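Long-range contacts in 3-deoxy-manno-octulosonate cytidylyltransferase (Escherichia coli, PDB 1GQC), which catalyses the transfer of a cytidylyl group from CTP to the eight-carbon sugar KDO, giving CMP-KDO, the activated sugar probably used to build lipopolysaccharide: residues S138-V143 against L170-I175; A150-R155 against Q196-E201. One frame throughout, in Å; residues are numbered along the deposited sequence.

How the interactions relate
From the N terminus, the chain first reaches 138-143, runs through the neighbouring strand 150-154, returns along 169-179 and only then comes to the end of helix 193-198. Interaction 1 closes the loop from 138-143 to 170-175. Interaction 2 starts inside that loop, at 150-155, and closes beyond it at 196-201, so the two contacts cross. Strand 141-144 pairs with both 150-154 and 169-179, and the backbone bond between Lys141 N and Ser154 O is one place where the contacts meet. Together they tie the sheet to the helix end beside it, and both touch the KDO part of the bound CMP-sugar, whose product site they help to line.

Interaction 1: S138-V143 against L170-I175. With CMK (cytidine 5'-monophosphate 3-deoxy-beta-D-gulo-oct-2-ulo-pyranosonic acid), chain D.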
# COMPACT_ATOMS: atom_id res chain seq x y z
N SER A 138 -4.14 14.26 -10.09
CA SER A 138 -5.19 13.76 -10.98
C SER A 138 -4.78 12.45 -11.62
O SER A 138 -5.61 11.74 -12.17
CB SER A 138 -5.49 14.77 -12.09
OG SER A 138 -4.39 14.86 -12.99
N THR A 139 -3.50 12.15 -11.60
CA THR A 139 -3.02 10.90 -12.18
C THR A 139 -2.80 9.98 -11.00
O THR A 139 -1.99 10.28 -10.13
CB THR A 139 -1.69 11.11 -12.95
OG1 THR A 139 -1.92 11.91 -14.11
CG2 THR A 139 -1.12 9.79 -13.37
N VAL A 140 -3.52 8.86 -10.96
CA VAL A 140 -3.38 7.91 -9.86
C VAL A 140 -2.17 7.00 -10.07
O VAL A 140 -1.89 6.56 -11.18
CB VAL A 140 -4.67 7.04 -9.69
CG1 VAL A 140 -4.58 6.22 -8.39
CG2 VAL A 140 -5.91 7.92 -9.66
N LYS A 141 -1.45 6.72 -8.99
CA LYS A 141 -0.29 5.84 -9.08
C LYS A 141 -0.57 4.49 -8.43
O LYS A 141 -1.40 4.38 -7.52
CB LYS A 141 0.92 6.48 -8.37
CG LYS A 141 1.72 7.49 -9.20
CD LYS A 141 0.90 8.71 -9.55
CE LYS A 141 0.60 9.52 -8.31
NZ LYS A 141 0.05 10.83 -8.70
N VAL A 142 0.12 3.45 -8.88
CA VAL A 142 -0.05 2.15 -8.27
C VAL A 142 1.32 1.54 -8.03
O VAL A 142 2.25 1.78 -8.82
CB VAL A 142 -0.93 1.21 -9.17
CG1 VAL A 142 -0.21 0.86 -10.45
CG2 VAL A 142 -1.28 -0.05 -8.41
N VAL A 143 1.47 0.79 -6.92
CA VAL A 143 2.73 0.11 -6.58
C VAL A 143 2.43 -1.38 -6.41
O VAL A 143 1.52 -1.75 -5.64
CB VAL A 143 3.36 0.72 -5.31
CG1 VAL A 143 4.41 -0.22 -4.74
CG2 VAL A 143 3.98 2.10 -5.65
N LEU A 170 4.30 3.72 -11.98
CA LEU A 170 3.24 3.05 -12.73
C LEU A 170 1.96 3.86 -12.56
O LEU A 170 1.50 4.12 -11.44
CB LEU A 170 3.01 1.63 -12.22
CG LEU A 170 4.09 0.60 -12.52
CD1 LEU A 170 3.70 -0.76 -11.95
CD2 LEU A 170 4.30 0.52 -14.03
N LYS A 171 1.38 4.28 -13.68
CA LYS A 171 0.13 5.03 -13.61
C LYS A 171 -1.04 4.04 -13.66
O LYS A 171 -1.00 3.06 -14.39
CB LYS A 171 0.01 6.01 -14.77
CG LYS A 171 -1.44 6.31 -15.13
CD LYS A 171 -1.58 7.37 -16.22
CE LYS A 171 -3.06 7.60 -16.53
NZ LYS A 171 -3.32 8.71 -17.50
N HIS A 172 -2.08 4.30 -12.88
CA HIS A 172 -3.22 3.41 -12.86
C HIS A 172 -4.23 3.79 -13.94
O HIS A 172 -4.71 4.93 -14.00
CB HIS A 172 -3.97 3.45 -11.53
CG HIS A 172 -5.20 2.59 -11.50
ND1 HIS A 172 -6.32 2.91 -10.76
CD2 HIS A 172 -5.49 1.42 -12.11
CE1 HIS A 172 -7.24 1.97 -10.91
NE2 HIS A 172 -6.76 1.05 -11.73
N VAL A 173 -4.54 2.84 -14.80
CA VAL A 173 -5.53 3.06 -15.83
C VAL A 173 -6.84 2.59 -15.23
O VAL A 173 -7.01 1.40 -14.93
CB VAL A 173 -5.20 2.26 -17.09
CG1 VAL A 173 -6.32 2.40 -18.10
CG2 VAL A 173 -3.89 2.77 -17.69
N GLY A 174 -7.77 3.53 -15.05
CA GLY A 174 -9.05 3.25 -14.42
C GLY A 174 -10.06 2.29 -15.04
O GLY A 174 -11.24 2.59 -15.10
N ILE A 175 -9.61 1.13 -15.49
CA ILE A 175 -10.51 0.15 -16.07
C ILE A 175 -10.53 -1.01 -15.09
O ILE A 175 -9.47 -1.39 -14.59
CB ILE A 175 -10.01 -0.40 -17.41
CG1 ILE A 175 -9.87 0.74 -18.40
CG2 ILE A 175 -10.97 -1.46 -17.92
CD1 ILE A 175 -9.43 0.29 -19.78
N1C CMK D . -19.06 8.07 -11.77
C2C CMK D . -20.33 7.64 -11.49
N3C CMK D . -20.98 8.07 -10.26
C4C CMK D . -20.40 8.86 -9.40
C5C CMK D . -19.02 9.32 -9.73
C6C CMK D . -18.42 8.91 -10.87
O2C CMK D . -20.96 6.90 -12.22
N4C CMK D . -20.98 9.24 -8.29
C1' CMK D . -18.39 7.63 -13.01
C2' CMK D . -17.78 8.77 -13.86
O2' CMK D . -18.80 9.41 -14.64
C3' CMK D . -16.71 8.04 -14.69
C4' CMK D . -16.34 6.84 -13.80
O4' CMK D . -17.29 6.78 -12.74
O3' CMK D . -17.25 7.54 -15.94
C5' CMK D . -14.94 6.89 -13.16
O5' CMK D . -14.67 8.13 -12.52
PA CMK D . -13.44 9.14 -12.57
O1A CMK D . -13.28 9.81 -13.90
O2A CMK D . -13.63 10.18 -11.52
O6 CMK D . -10.46 6.89 -11.41
C2 CMK D . -11.43 7.92 -11.07
O2 CMK D . -12.10 8.34 -12.26
C3 CMK D . -12.45 7.38 -10.01
C4 CMK D . -11.67 6.86 -8.77
O4 CMK D . -12.61 6.39 -7.80
C5 CMK D . -10.68 5.72 -9.23
C6 CMK D . -9.69 6.35 -10.29
C7 CMK D . -8.68 5.29 -10.81
C1 CMK D . -10.70 9.23 -10.66
O1X CMK D . -9.90 9.76 -11.56
O1Y CMK D . -10.85 9.78 -9.58
O5 CMK D . -11.41 4.63 -9.84
C8 CMK D . -8.06 5.71 -12.18
O8 CMK D . -7.62 7.07 -12.11
O7 CMK D . -7.64 5.16 -9.83
O HOH W 1 -5.09 7.74 -13.14
O HOH W 2 3.69 3.91 -9.40
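Thr139 meets Lys171 through its methyl: CG2 lies 3.8 Å from Lys171 CD, where the extended lysine chain passes at roughly a right angle. The carbonyl of Thr139 is occupied within its own segment, for Lys141 NZ approaches its O nearly along the C=O axis, at 2.6 Å. The lysine chain bends twice along its length to make this bond, and its ammonium group is also held by the carbonyls of Ala134 and Arg155.

Val140 brings the backbones together. Its O accepts an almost straight bond from His172 N (2.8 Å, 174° at the hydrogen), while its N donates to water 1. That water in turn donates to His172 O and lies 2.8 Å from the sugar atom O8, bridging the two segments and the ligand. The side chain faces the sugar as well, with CG2 against O8 and CG1 beside O7. At Lys141 the strands form a non-hydrogen-bonded antiparallel pair with Lys171, the CA atoms 4.6 Å apart and the side chains diverging. Val142 N then donates to Leu170 O, and its CG1 packs against Leu170 CB.

Across from Val140, His172 has CG anti to its backbone N (chi1 177°), which sets the imidazole beside the ligand, with Val140 CG1 near the ring's edge. ND1 shares a hydrogen bond with sugar O7 (2.8 Å), and NE2 is bonded to Thr124 OG1, so the ring is gripped at both nitrogens and its rotation is fixed. Gly174 N sits over one ring face, and Gly174 CA packs against C8 of the sugar. The arrangement is a short antiparallel strand pairing beside the sugar of the bound CMP-sugar, in a member of the GT-A-like cytidylyltransferase family.

Interaction 2: A150-R155 against Q196-E201; sequences ALYFSR and QAESLE. With CMK (cytidine 5'-monophosphate 3-deoxy-beta-D-gulo-oct-2-ulo-pyranosonic acid), chain D.
Glu198 reaches from the last turn of helix 193-198 toward strand 152-154, and Tyr152, Ser154 and Arg155 close on its carboxylate. The tyrosine points back at the glutamate, its ring plane 65° from that of the carboxylate, and its OH donates to Glu198 OE2 (2.7 Å) from above the carboxylate plane. Ser154 OG reaches the syn lone pair of the same oxygen at 2.9 Å, and also accepts from Ser156 N. On the other branch, Glu198 OE1 receives Arg155 N at 2.8 Å, again through a syn lone pair.

The arginine side chain runs alongside the glutamate, pointing the other way, extended from CG to NE. Its NE donates to Glu198 O (3.0 Å), which lies in the guanidinium plane, and NH2 makes weak bonds to Ser199 O and to O1Y of the sugar carboxylate. Leu200 CD2 lies over one guanidinium face, while NH1 is bonded to Pro137 O. Next along, Glu201 OE2 accepts from both sugar hydroxyls O4 and O5.

An alanine in place of Glu198 would probably leave Tyr152 OH, Arg155 N and Tyr160 N of the second subunit without their acceptor and weaken the tie of helix end to strand.

OE2 also accepts from Tyr160 N of the second subunit, so this buried carboxylate, ringed by donors, is likely to stay ionised while linking strand, helix end and dimer interface beside the sugar site.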
# COMPACT_ATOMS: atom_id res chain seq x y z
N ALA A 150 -1.56 -5.60 -6.58
CA ALA A 150 -1.38 -4.23 -6.14
C ALA A 150 -1.12 -4.15 -4.64
O ALA A 150 -1.84 -4.77 -3.86
CB ALA A 150 -2.60 -3.40 -6.48
N LEU A 151 -0.11 -3.38 -4.25
CA LEU A 151 0.21 -3.20 -2.82
C LEU A 151 -0.64 -2.04 -2.28
O LEU A 151 -1.22 -2.12 -1.19
CB LEU A 151 1.70 -2.88 -2.62
CG LEU A 151 2.65 -4.04 -2.88
CD1 LEU A 151 4.10 -3.60 -2.63
CD2 LEU A 151 2.26 -5.21 -1.98
N TYR A 152 -0.69 -0.96 -3.05
CA TYR A 152 -1.48 0.21 -2.70
C TYR A 152 -1.65 1.16 -3.89
O TYR A 152 -0.83 1.19 -4.83
CB TYR A 152 -0.83 0.99 -1.52
CG TYR A 152 -1.65 2.20 -1.04
CD1 TYR A 152 -2.94 2.03 -0.55
CD2 TYR A 152 -1.13 3.50 -1.12
CE1 TYR A 152 -3.70 3.13 -0.14
CE2 TYR A 152 -1.90 4.61 -0.71
CZ TYR A 152 -3.18 4.41 -0.22
OH TYR A 152 -3.96 5.46 0.19
N PHE A 153 -2.72 1.95 -3.86
CA PHE A 153 -3.01 2.94 -4.91
C PHE A 153 -3.04 4.32 -4.23
O PHE A 153 -3.48 4.40 -3.09
CB PHE A 153 -4.41 2.74 -5.54
CG PHE A 153 -4.57 1.47 -6.37
CD1 PHE A 153 -4.93 0.27 -5.77
CD2 PHE A 153 -4.44 1.51 -7.77
CE1 PHE A 153 -5.17 -0.89 -6.54
CE2 PHE A 153 -4.68 0.37 -8.55
CZ PHE A 153 -5.05 -0.84 -7.92
N SER A 154 -2.63 5.39 -4.92
CA SER A 154 -2.63 6.74 -4.32
C SER A 154 -2.48 7.90 -5.28
O SER A 154 -1.95 7.75 -6.37
CB SER A 154 -1.52 6.87 -3.26
OG SER A 154 -1.44 8.21 -2.77
N ARG A 155 -2.95 9.08 -4.85
CA ARG A 155 -2.83 10.28 -5.67
C ARG A 155 -1.48 10.88 -5.34
O ARG A 155 -0.97 11.76 -6.03
CB ARG A 155 -3.96 11.27 -5.36
CG ARG A 155 -5.32 10.77 -5.83
CD ARG A 155 -6.39 11.82 -5.75
NE ARG A 155 -7.67 11.33 -6.25
CZ ARG A 155 -8.06 11.37 -7.53
NH1 ARG A 155 -7.27 11.87 -8.47
NH2 ARG A 155 -9.25 10.93 -7.87
N GLN A 196 -12.19 7.46 1.35
CA GLN A 196 -12.74 8.77 1.67
C GLN A 196 -11.74 9.93 1.61
O GLN A 196 -12.09 11.04 1.20
CB GLN A 196 -13.40 8.73 3.05
CG GLN A 196 -14.60 7.77 3.21
CD GLN A 196 -15.70 7.99 2.17
OE1 GLN A 196 -16.00 9.13 1.77
NE2 GLN A 196 -16.33 6.90 1.74
N ALA A 197 -10.50 9.70 2.01
CA ALA A 197 -9.51 10.75 1.96
C ALA A 197 -8.96 10.93 0.55
O ALA A 197 -8.85 12.04 0.04
CB ALA A 197 -8.39 10.44 2.93
N GLU A 198 -8.63 9.81 -0.10
CA GLU A 198 -8.06 9.84 -1.45
C GLU A 198 -9.08 10.00 -2.56
O GLU A 198 -8.78 10.49 -3.64
CB GLU A 198 -7.26 8.55 -1.73
CG GLU A 198 -6.07 8.37 -0.82
CD GLU A 198 -4.76 8.36 -1.58
OE1 GLU A 198 -4.72 8.91 -2.69
OE2 GLU A 198 -3.78 7.81 -1.05
N SER A 199 -10.31 9.59 -2.28
CA SER A 199 -11.39 9.63 -3.26
C SER A 199 -11.03 8.66 -4.39
O SER A 199 -10.95 9.02 -5.57
CB SER A 199 -11.59 11.04 -3.79
OG SER A 199 -12.86 11.12 -4.41
N LEU A 200 -10.80 7.42 -4.00
CA LEU A 200 -10.46 6.34 -4.92
C LEU A 200 -11.33 5.17 -4.51
O LEU A 200 -11.07 4.53 -3.50
CB LEU A 200 -8.97 5.98 -4.81
CG LEU A 200 -8.01 7.08 -5.30
CD1 LEU A 200 -6.56 6.61 -5.24
CD2 LEU A 200 -8.40 7.47 -6.72
N GLU A 201 -12.34 4.90 -5.31
CA GLU A 201 -13.28 3.81 -5.03
C GLU A 201 -12.62 2.44 -4.81
O GLU A 201 -13.01 1.72 -3.87
CB GLU A 201 -14.34 3.73 -6.14
CG GLU A 201 -13.79 3.33 -7.50
CD GLU A 201 -14.64 3.85 -8.64
OE1 GLU A 201 -15.76 3.33 -8.89
OE2 GLU A 201 -14.17 4.79 -9.29
N1C CMK D . -19.06 8.07 -11.77
C2C CMK D . -20.33 7.64 -11.49
N3C CMK D . -20.98 8.07 -10.26
C4C CMK D . -20.40 8.86 -9.40
C5C CMK D . -19.02 9.32 -9.73
C6C CMK D . -18.42 8.91 -10.87
O2C CMK D . -20.96 6.90 -12.22
N4C CMK D . -20.98 9.24 -8.29
C1' CMK D . -18.39 7.63 -13.01
C2' CMK D . -17.78 8.77 -13.86
O2' CMK D . -18.80 9.41 -14.64
C3' CMK D . -16.71 8.04 -14.69
C4' CMK D . -16.34 6.84 -13.80
O4' CMK D . -17.29 6.78 -12.74
O3' CMK D . -17.25 7.54 -15.94
C5' CMK D . -14.94 6.89 -13.16
O5' CMK D . -14.67 8.13 -12.52
PA CMK D . -13.44 9.14 -12.57
O1A CMK D . -13.28 9.81 -13.90
O2A CMK D . -13.63 10.18 -11.52
O6 CMK D . -10.46 6.89 -11.41
C2 CMK D . -11.43 7.92 -11.07
O2 CMK D . -12.10 8.34 -12.26
C3 CMK D . -12.45 7.38 -10.01
C4 CMK D . -11.67 6.86 -8.77
O4 CMK D . -12.61 6.39 -7.80
C5 CMK D . -10.68 5.72 -9.23
C6 CMK D . -9.69 6.35 -10.29
C7 CMK D . -8.68 5.29 -10.81
C1 CMK D . -10.70 9.23 -10.66
O1X CMK D . -9.90 9.76 -11.56
O1Y CMK D . -10.85 9.78 -9.58
O5 CMK D . -11.41 4.63 -9.84
C8 CMK D . -8.06 5.71 -12.18
O8 CMK D . -7.62 7.07 -12.11
O7 CMK D . -7.64 5.16 -9.83